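Local atomic coordinates of anastral spindle 2, SAS 4 (PDB entry 4BY2), a protein that probably serves as an adaptor in centriole assembly, its Sas-4 TCP domain binding the proline-rich motif of Ana2, here fused to it. Residues I191-L194 against Q198-I201; N84-S89 against L95-F100; L135-P138 against T142-R145. All coordinates share one frame; numbering follows the deposited sequence.

Contact 1 (I191-L194 against Q198-I201)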
# COMPACT_ATOMS: atom_id res chain seq x y z
N ILE A 191 7.24 -0.12 27.48
CA ILE A 191 7.18 -1.55 27.84
C ILE A 191 8.04 -2.30 26.82
O ILE A 191 7.67 -2.39 25.65
CB ILE A 191 5.73 -2.11 27.93
CG1 ILE A 191 4.80 -1.26 28.86
CG2 ILE A 191 5.71 -3.60 28.32
CD1 ILE A 191 5.18 -1.12 30.39
N LEU A 192 9.20 -2.81 27.25
CA LEU A 192 10.12 -3.52 26.37
C LEU A 192 10.12 -5.03 26.65
O LEU A 192 10.61 -5.47 27.69
CB LEU A 192 11.53 -2.91 26.46
CG LEU A 192 12.60 -3.43 25.50
CD1 LEU A 192 12.39 -2.91 24.09
CD2 LEU A 192 13.98 -3.02 25.97
N ASN A 193 9.56 -5.81 25.71
CA ASN A 193 9.48 -7.27 25.80
C ASN A 193 10.63 -7.89 25.00
O ASN A 193 10.55 -8.01 23.77
CB ASN A 193 8.11 -7.77 25.32
CG ASN A 193 6.94 -7.25 26.12
OD1 ASN A 193 6.69 -7.68 27.25
ND2 ASN A 193 6.18 -6.34 25.54
N LEU A 194 11.71 -8.26 25.71
CA LEU A 194 12.91 -8.87 25.14
C LEU A 194 12.63 -10.30 24.61
O LEU A 194 11.70 -10.94 25.11
CB LEU A 194 14.04 -8.91 26.21
CG LEU A 194 14.86 -7.64 26.51
CD1 LEU A 194 15.56 -7.08 25.27
CD2 LEU A 194 14.06 -6.59 27.28
N GLN A 198 12.74 -11.33 29.24
CA GLN A 198 12.85 -10.13 30.07
C GLN A 198 11.79 -9.08 29.71
O GLN A 198 11.55 -8.83 28.53
CB GLN A 198 14.26 -9.51 29.96
CG GLN A 198 15.31 -10.21 30.82
CD GLN A 198 16.71 -10.12 30.25
OE1 GLN A 198 17.47 -11.10 30.28
NE2 GLN A 198 17.11 -8.96 29.75
N LYS A 199 11.16 -8.48 30.74
CA LYS A 199 10.14 -7.45 30.57
C LYS A 199 10.58 -6.16 31.27
O LYS A 199 10.64 -6.11 32.51
CB LYS A 199 8.77 -7.94 31.08
CG LYS A 199 7.59 -7.15 30.51
CD LYS A 199 6.28 -7.55 31.17
CE LYS A 199 5.08 -6.88 30.53
NZ LYS A 199 4.70 -7.52 29.25
N GLU A 200 10.91 -5.13 30.48
CA GLU A 200 11.36 -3.82 30.96
C GLU A 200 10.21 -2.83 31.05
O GLU A 200 9.59 -2.50 30.03
CB GLU A 200 12.49 -3.27 30.07
CG GLU A 200 13.88 -3.49 30.63
CD GLU A 200 15.01 -3.22 29.66
OE1 GLU A 200 15.26 -2.04 29.33
OE2 GLU A 200 15.65 -4.21 29.22
N ILE A 201 9.92 -2.35 32.27
CA ILE A 201 8.86 -1.37 32.52
C ILE A 201 9.53 -0.02 32.84
O ILE A 201 10.08 0.16 33.93
CB ILE A 201 7.83 -1.84 33.59
CG1 ILE A 201 7.17 -3.18 33.20
CG2 ILE A 201 6.76 -0.77 33.87
CD1 ILE A 201 7.68 -4.40 33.98
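Lys199 and Asn193 stand side by side on one face of a beta hairpin in the Sas-4 part of the fusion, the face that also carries Ile191 and Ile201. The lysine can be followed from CB outward. CB leaves the strand on that side, and CG, anti to the backbone N (chi1 -159°), passes 3.4 Å from Asn193 OD1. CD continues alongside the same oxygen, and CE comes within 4.0 Å of Ile191 CG2, so the aliphatic chain lies against a methyl group. A bend at the last torsion (chi4 78°) then turns the ammonium back, and NZ donates to Asn193 OD1 at 2.8 Å, in the carbonyl plane and on a lone pair. Long and flexible, lysine can cover a hydrocarbon neighbour and still reach an amide. With an alanine at Asn193, the ammonium of Lys199 would probably lose its mate across the strands and be set free to turn. Farther along this face, Ile191 CD1 rests 3.8 Å from Ile201 CG2.

The reverse face is lined by Leu192 and Glu200, which run side by side. Leu194 CD2 lies 3.5 Å from Glu200 OE2, while OE1 of the same carboxylate bonds to His202 NE2. Two backbone bonds join Leu192 and Glu200, and Leu194 N reaches Gln198 O at 2.9 Å beside the turn. Strand 190-193 is flanked on its other edge by strand 181-185, where Ile191 touches Val183 and Leu185, whereas strand 199-202 is the end strand on this side of the modelled chain.

Contact 2 (N84-S89 against L95-F100)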
# COMPACT_ATOMS: atom_id res chain seq x y z
N ASN A 84 -3.63 7.97 -23.12
CA ASN A 84 -4.00 6.78 -22.35
C ASN A 84 -4.48 5.63 -23.22
O ASN A 84 -5.12 5.86 -24.25
CB ASN A 84 -5.07 7.11 -21.29
CG ASN A 84 -4.65 8.09 -20.22
OD1 ASN A 84 -3.50 8.52 -20.13
ND2 ASN A 84 -5.60 8.46 -19.37
N LEU A 85 -4.19 4.40 -22.78
CA LEU A 85 -4.60 3.16 -23.44
C LEU A 85 -5.28 2.25 -22.41
O LEU A 85 -4.61 1.69 -21.54
CB LEU A 85 -3.40 2.48 -24.13
CG LEU A 85 -3.62 1.08 -24.75
CD1 LEU A 85 -4.72 1.08 -25.82
CD2 LEU A 85 -2.33 0.53 -25.33
N LYS A 86 -6.61 2.13 -22.50
CA LYS A 86 -7.41 1.29 -21.60
C LYS A 86 -7.64 -0.07 -22.26
O LYS A 86 -8.28 -0.14 -23.31
CB LYS A 86 -8.74 1.98 -21.25
CG LYS A 86 -9.47 1.37 -20.06
CD LYS A 86 -10.92 1.80 -20.02
CE LYS A 86 -11.57 1.59 -18.68
NZ LYS A 86 -11.24 2.68 -17.72
N LYS A 87 -7.10 -1.14 -21.66
CA LYS A 87 -7.26 -2.50 -22.17
C LYS A 87 -8.25 -3.26 -21.29
O LYS A 87 -8.06 -3.34 -20.07
CB LYS A 87 -5.91 -3.23 -22.25
CG LYS A 87 -5.01 -2.73 -23.37
CD LYS A 87 -3.72 -3.54 -23.47
CE LYS A 87 -3.82 -4.68 -24.47
NZ LYS A 87 -2.53 -5.41 -24.61
N ILE A 88 -9.33 -3.79 -21.89
CA ILE A 88 -10.36 -4.56 -21.20
C ILE A 88 -10.33 -6.00 -21.71
O ILE A 88 -10.28 -6.21 -22.92
CB ILE A 88 -11.78 -3.93 -21.37
CG1 ILE A 88 -11.78 -2.41 -21.06
CG2 ILE A 88 -12.83 -4.67 -20.52
CD1 ILE A 88 -12.98 -1.63 -21.60
N SER A 89 -10.36 -6.98 -20.78
CA SER A 89 -10.40 -8.41 -21.11
C SER A 89 -11.76 -8.76 -21.72
O SER A 89 -12.75 -8.09 -21.42
CB SER A 89 -10.16 -9.25 -19.85
OG SER A 89 -11.13 -8.98 -18.85
N LEU A 95 -9.08 -5.24 -16.21
CA LEU A 95 -8.87 -3.97 -16.89
C LEU A 95 -7.48 -3.41 -16.58
O LEU A 95 -6.97 -3.64 -15.48
CB LEU A 95 -9.93 -2.94 -16.45
CG LEU A 95 -11.39 -3.28 -16.71
CD1 LEU A 95 -12.06 -3.81 -15.45
CD2 LEU A 95 -12.16 -2.07 -17.19
N ARG A 96 -6.87 -2.67 -17.53
CA ARG A 96 -5.58 -2.01 -17.31
C ARG A 96 -5.47 -0.70 -18.10
O ARG A 96 -5.62 -0.69 -19.32
CB ARG A 96 -4.36 -2.94 -17.50
CG ARG A 96 -4.09 -3.49 -18.89
CD ARG A 96 -2.83 -4.34 -18.92
NE ARG A 96 -1.63 -3.56 -18.59
CZ ARG A 96 -0.47 -4.08 -18.21
NH1 ARG A 96 -0.33 -5.40 -18.09
NH2 ARG A 96 0.56 -3.30 -17.93
N MET A 97 -5.27 0.41 -17.37
CA MET A 97 -5.13 1.75 -17.93
C MET A 97 -3.65 2.11 -18.01
O MET A 97 -3.00 2.24 -16.97
CB MET A 97 -5.92 2.78 -17.10
CG MET A 97 -5.87 4.20 -17.65
SD MET A 97 -7.00 4.54 -19.03
CE MET A 97 -8.51 4.85 -18.14
N LEU A 98 -3.12 2.23 -19.23
CA LEU A 98 -1.73 2.60 -19.50
C LEU A 98 -1.69 4.11 -19.74
O LEU A 98 -1.97 4.57 -20.86
CB LEU A 98 -1.17 1.82 -20.70
CG LEU A 98 -0.92 0.32 -20.50
CD1 LEU A 98 -2.03 -0.51 -21.14
CD2 LEU A 98 0.42 -0.09 -21.08
N TYR A 99 -1.41 4.89 -18.68
CA TYR A 99 -1.36 6.35 -18.72
C TYR A 99 -0.20 6.89 -19.56
O TYR A 99 0.78 6.17 -19.80
CB TYR A 99 -1.32 6.94 -17.30
CG TYR A 99 -2.55 6.68 -16.46
CD1 TYR A 99 -3.64 7.54 -16.50
CD2 TYR A 99 -2.59 5.61 -15.58
CE1 TYR A 99 -4.77 7.32 -15.71
CE2 TYR A 99 -3.71 5.38 -14.78
CZ TYR A 99 -4.80 6.24 -14.84
OH TYR A 99 -5.91 6.00 -14.06
N PHE A 100 -0.30 8.17 -19.98
CA PHE A 100 0.70 8.90 -20.77
C PHE A 100 2.06 9.01 -20.05
O PHE A 100 3.10 8.95 -20.71
CB PHE A 100 0.18 10.29 -21.18
CG PHE A 100 -0.38 11.14 -20.06
CD1 PHE A 100 0.44 12.01 -19.35
CD2 PHE A 100 -1.74 11.11 -19.75
CE1 PHE A 100 -0.08 12.80 -18.32
CE2 PHE A 100 -2.26 11.90 -18.72
CZ PHE A 100 -1.43 12.75 -18.01
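Asn84 turns its CG anti to the carbonyl carbon (chi1 -64°), bringing its amide to Phe100, whose own CG stands between backbone N and carbonyl carbon (chi1 51°). The two groups close the open end of a beta hairpin, strands 85-88 and 94-98, in the Sas-4 part of the fusion. Amide and Phe100 ring are almost coplanar, 5° apart: Asn84 OD1 accepts from Phe100 N at 3.2 Å and also meets the edge of the ring at CD2. The amide stands nearly perpendicular to the ring of Tyr99, with ND2 approaching CD1 obliquely. An asparagine suits this place because its short side chain sets OD1 within reach of Phe100 N. Its ND2 donates to Met12 O of the fused Ana2 part.

Between the strands, paired backbone bonds link Leu85 to Leu98 and Lys87 to Arg96. On the face carrying Lys86 and Met97, the methionine is extended at its first torsion and then bends, which brings SD 3.9 Å from Asn84 CB and 3.8 Å from Lys86 CB; an unbranched thioether can fold over such neighbours. Its CG sits over one face of the Tyr99 ring, toward the rim, and Met12 also packs on the methionine. Lys86 stretches beside Leu95, its CE 4.0 Å from Leu95 CD2. At the turn end, the same methyl, Leu95 CD2, lies 3.9 Å from Ile88 CG1.

Contact 3 (L135-P138 against T142-R145)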
# COMPACT_ATOMS: atom_id res chain seq x y z
N LEU A 135 1.24 -0.37 0.15
CA LEU A 135 2.23 0.41 -0.60
C LEU A 135 3.55 -0.35 -0.64
O LEU A 135 4.00 -0.82 0.39
CB LEU A 135 2.44 1.78 0.05
CG LEU A 135 1.49 2.88 -0.39
CD1 LEU A 135 1.57 4.06 0.57
CD2 LEU A 135 1.81 3.34 -1.81
N GLU A 136 4.16 -0.48 -1.83
CA GLU A 136 5.42 -1.20 -2.00
C GLU A 136 6.47 -0.27 -2.62
O GLU A 136 6.37 0.09 -3.79
CB GLU A 136 5.24 -2.47 -2.85
CG GLU A 136 4.33 -3.52 -2.24
CD GLU A 136 3.29 -4.10 -3.18
OE1 GLU A 136 2.26 -3.43 -3.43
OE2 GLU A 136 3.50 -5.24 -3.65
N PHE A 137 7.47 0.13 -1.81
CA PHE A 137 8.55 1.03 -2.22
C PHE A 137 9.77 0.26 -2.77
O PHE A 137 9.94 -0.90 -2.40
CB PHE A 137 8.92 1.98 -1.06
CG PHE A 137 7.81 2.95 -0.73
CD1 PHE A 137 7.63 4.11 -1.47
CD2 PHE A 137 6.92 2.69 0.31
CE1 PHE A 137 6.58 5.00 -1.18
CE2 PHE A 137 5.88 3.58 0.61
CZ PHE A 137 5.72 4.72 -0.15
N PRO A 138 10.61 0.87 -3.66
CA PRO A 138 11.74 0.12 -4.25
C PRO A 138 12.78 -0.47 -3.28
O PRO A 138 13.47 -1.42 -3.67
CB PRO A 138 12.40 1.14 -5.18
CG PRO A 138 11.36 2.15 -5.45
CD PRO A 138 10.52 2.23 -4.23
N THR A 142 7.19 -1.69 2.90
CA THR A 142 5.79 -1.98 2.65
C THR A 142 4.90 -1.34 3.73
O THR A 142 5.13 -1.54 4.91
CB THR A 142 5.59 -3.49 2.46
OG1 THR A 142 6.52 -3.96 1.47
CG2 THR A 142 4.19 -3.85 2.01
N GLU A 143 3.88 -0.57 3.31
CA GLU A 143 2.96 0.13 4.22
C GLU A 143 1.55 -0.42 4.08
O GLU A 143 0.99 -0.43 2.99
CB GLU A 143 2.99 1.65 3.98
CG GLU A 143 4.39 2.23 3.82
CD GLU A 143 4.54 3.74 3.90
OE1 GLU A 143 3.56 4.47 3.63
OE2 GLU A 143 5.67 4.19 4.20
N HIS A 144 0.98 -0.91 5.20
CA HIS A 144 -0.36 -1.51 5.26
C HIS A 144 -1.32 -0.59 5.98
O HIS A 144 -1.05 -0.21 7.13
CB HIS A 144 -0.32 -2.88 5.96
CG HIS A 144 0.62 -3.87 5.35
ND1 HIS A 144 0.16 -4.98 4.68
CD2 HIS A 144 1.98 -3.89 5.34
CE1 HIS A 144 1.24 -5.64 4.28
NE2 HIS A 144 2.36 -5.01 4.66
N ARG A 145 -2.42 -0.21 5.32
CA ARG A 145 -3.44 0.68 5.89
C ARG A 145 -4.83 0.07 5.80
O ARG A 145 -5.32 -0.18 4.69
CB ARG A 145 -3.37 2.08 5.26
CG ARG A 145 -2.21 2.92 5.77
CD ARG A 145 -2.02 4.18 4.95
NE ARG A 145 -1.05 5.09 5.57
CZ ARG A 145 0.25 5.12 5.27
NH1 ARG A 145 0.75 4.32 4.34
NH2 ARG A 145 1.05 5.98 5.89
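Glu143 crosses Phe137 with its carboxylate steeply inclined to the ring, the two planes 64° apart. The contact is made at the ring's edge: Phe137 CE2 is 3.6 Å from Glu143 CD, and CG of the glutamate lies in the plane of the ring. Leu135 comes at the glutamate from another direction, its CD1 3.7 Å from Glu143 OE1 and also near Arg145 NH1. A leucine suits this place because it packs beside the ion pair without competing for its bonds.

That pair runs along the strand: Arg145 NH1 donates to Glu143 OE1 at 2.9 Å, almost straight. The oxygen lies in the guanidinium plane, but the donor comes from its anti side, 29° out of the carboxylate plane. The arginine's positive charge would probably help stabilise this largely buried carboxylate. The other oxygen, OE2, accepts from Ser21 N of the fused Ana2 part, whose Pro20 touches both Phe137 and Glu143. On the reverse face Thr142 CG2 packs 3.4 Å from Leu135 O.

Two backbone bonds, Leu135 N to Glu143 O and Glu143 N to Leu135 O, join strands 133-136 and 142-145 of the Sas-4 part, one of the antiparallel hairpins that follow one another in the extended sheet of the TCP domain.

Followed from the N terminus, the modelled chain begins with Ana2 residues and, after an unmodelled gap, resumes in the Sas-4 strands, where each contact closes one hairpin loop. Contact 2 comes first, linking strands 85-88 and 94-98. Contact 3 joins 133-136 to 142-145 close to the centre of the chain, and contact 1 joins 190-193 to the last strand, 199-202. They follow in series, neither nested nor crossed. None touches another: nearest atoms are about 14 Å apart between contacts 2 and 3 and about 21 Å between contacts 3 and 1. Ana2 residues reach contacts 2 and 3, and further antiparallel strands span the intervals between the hairpins.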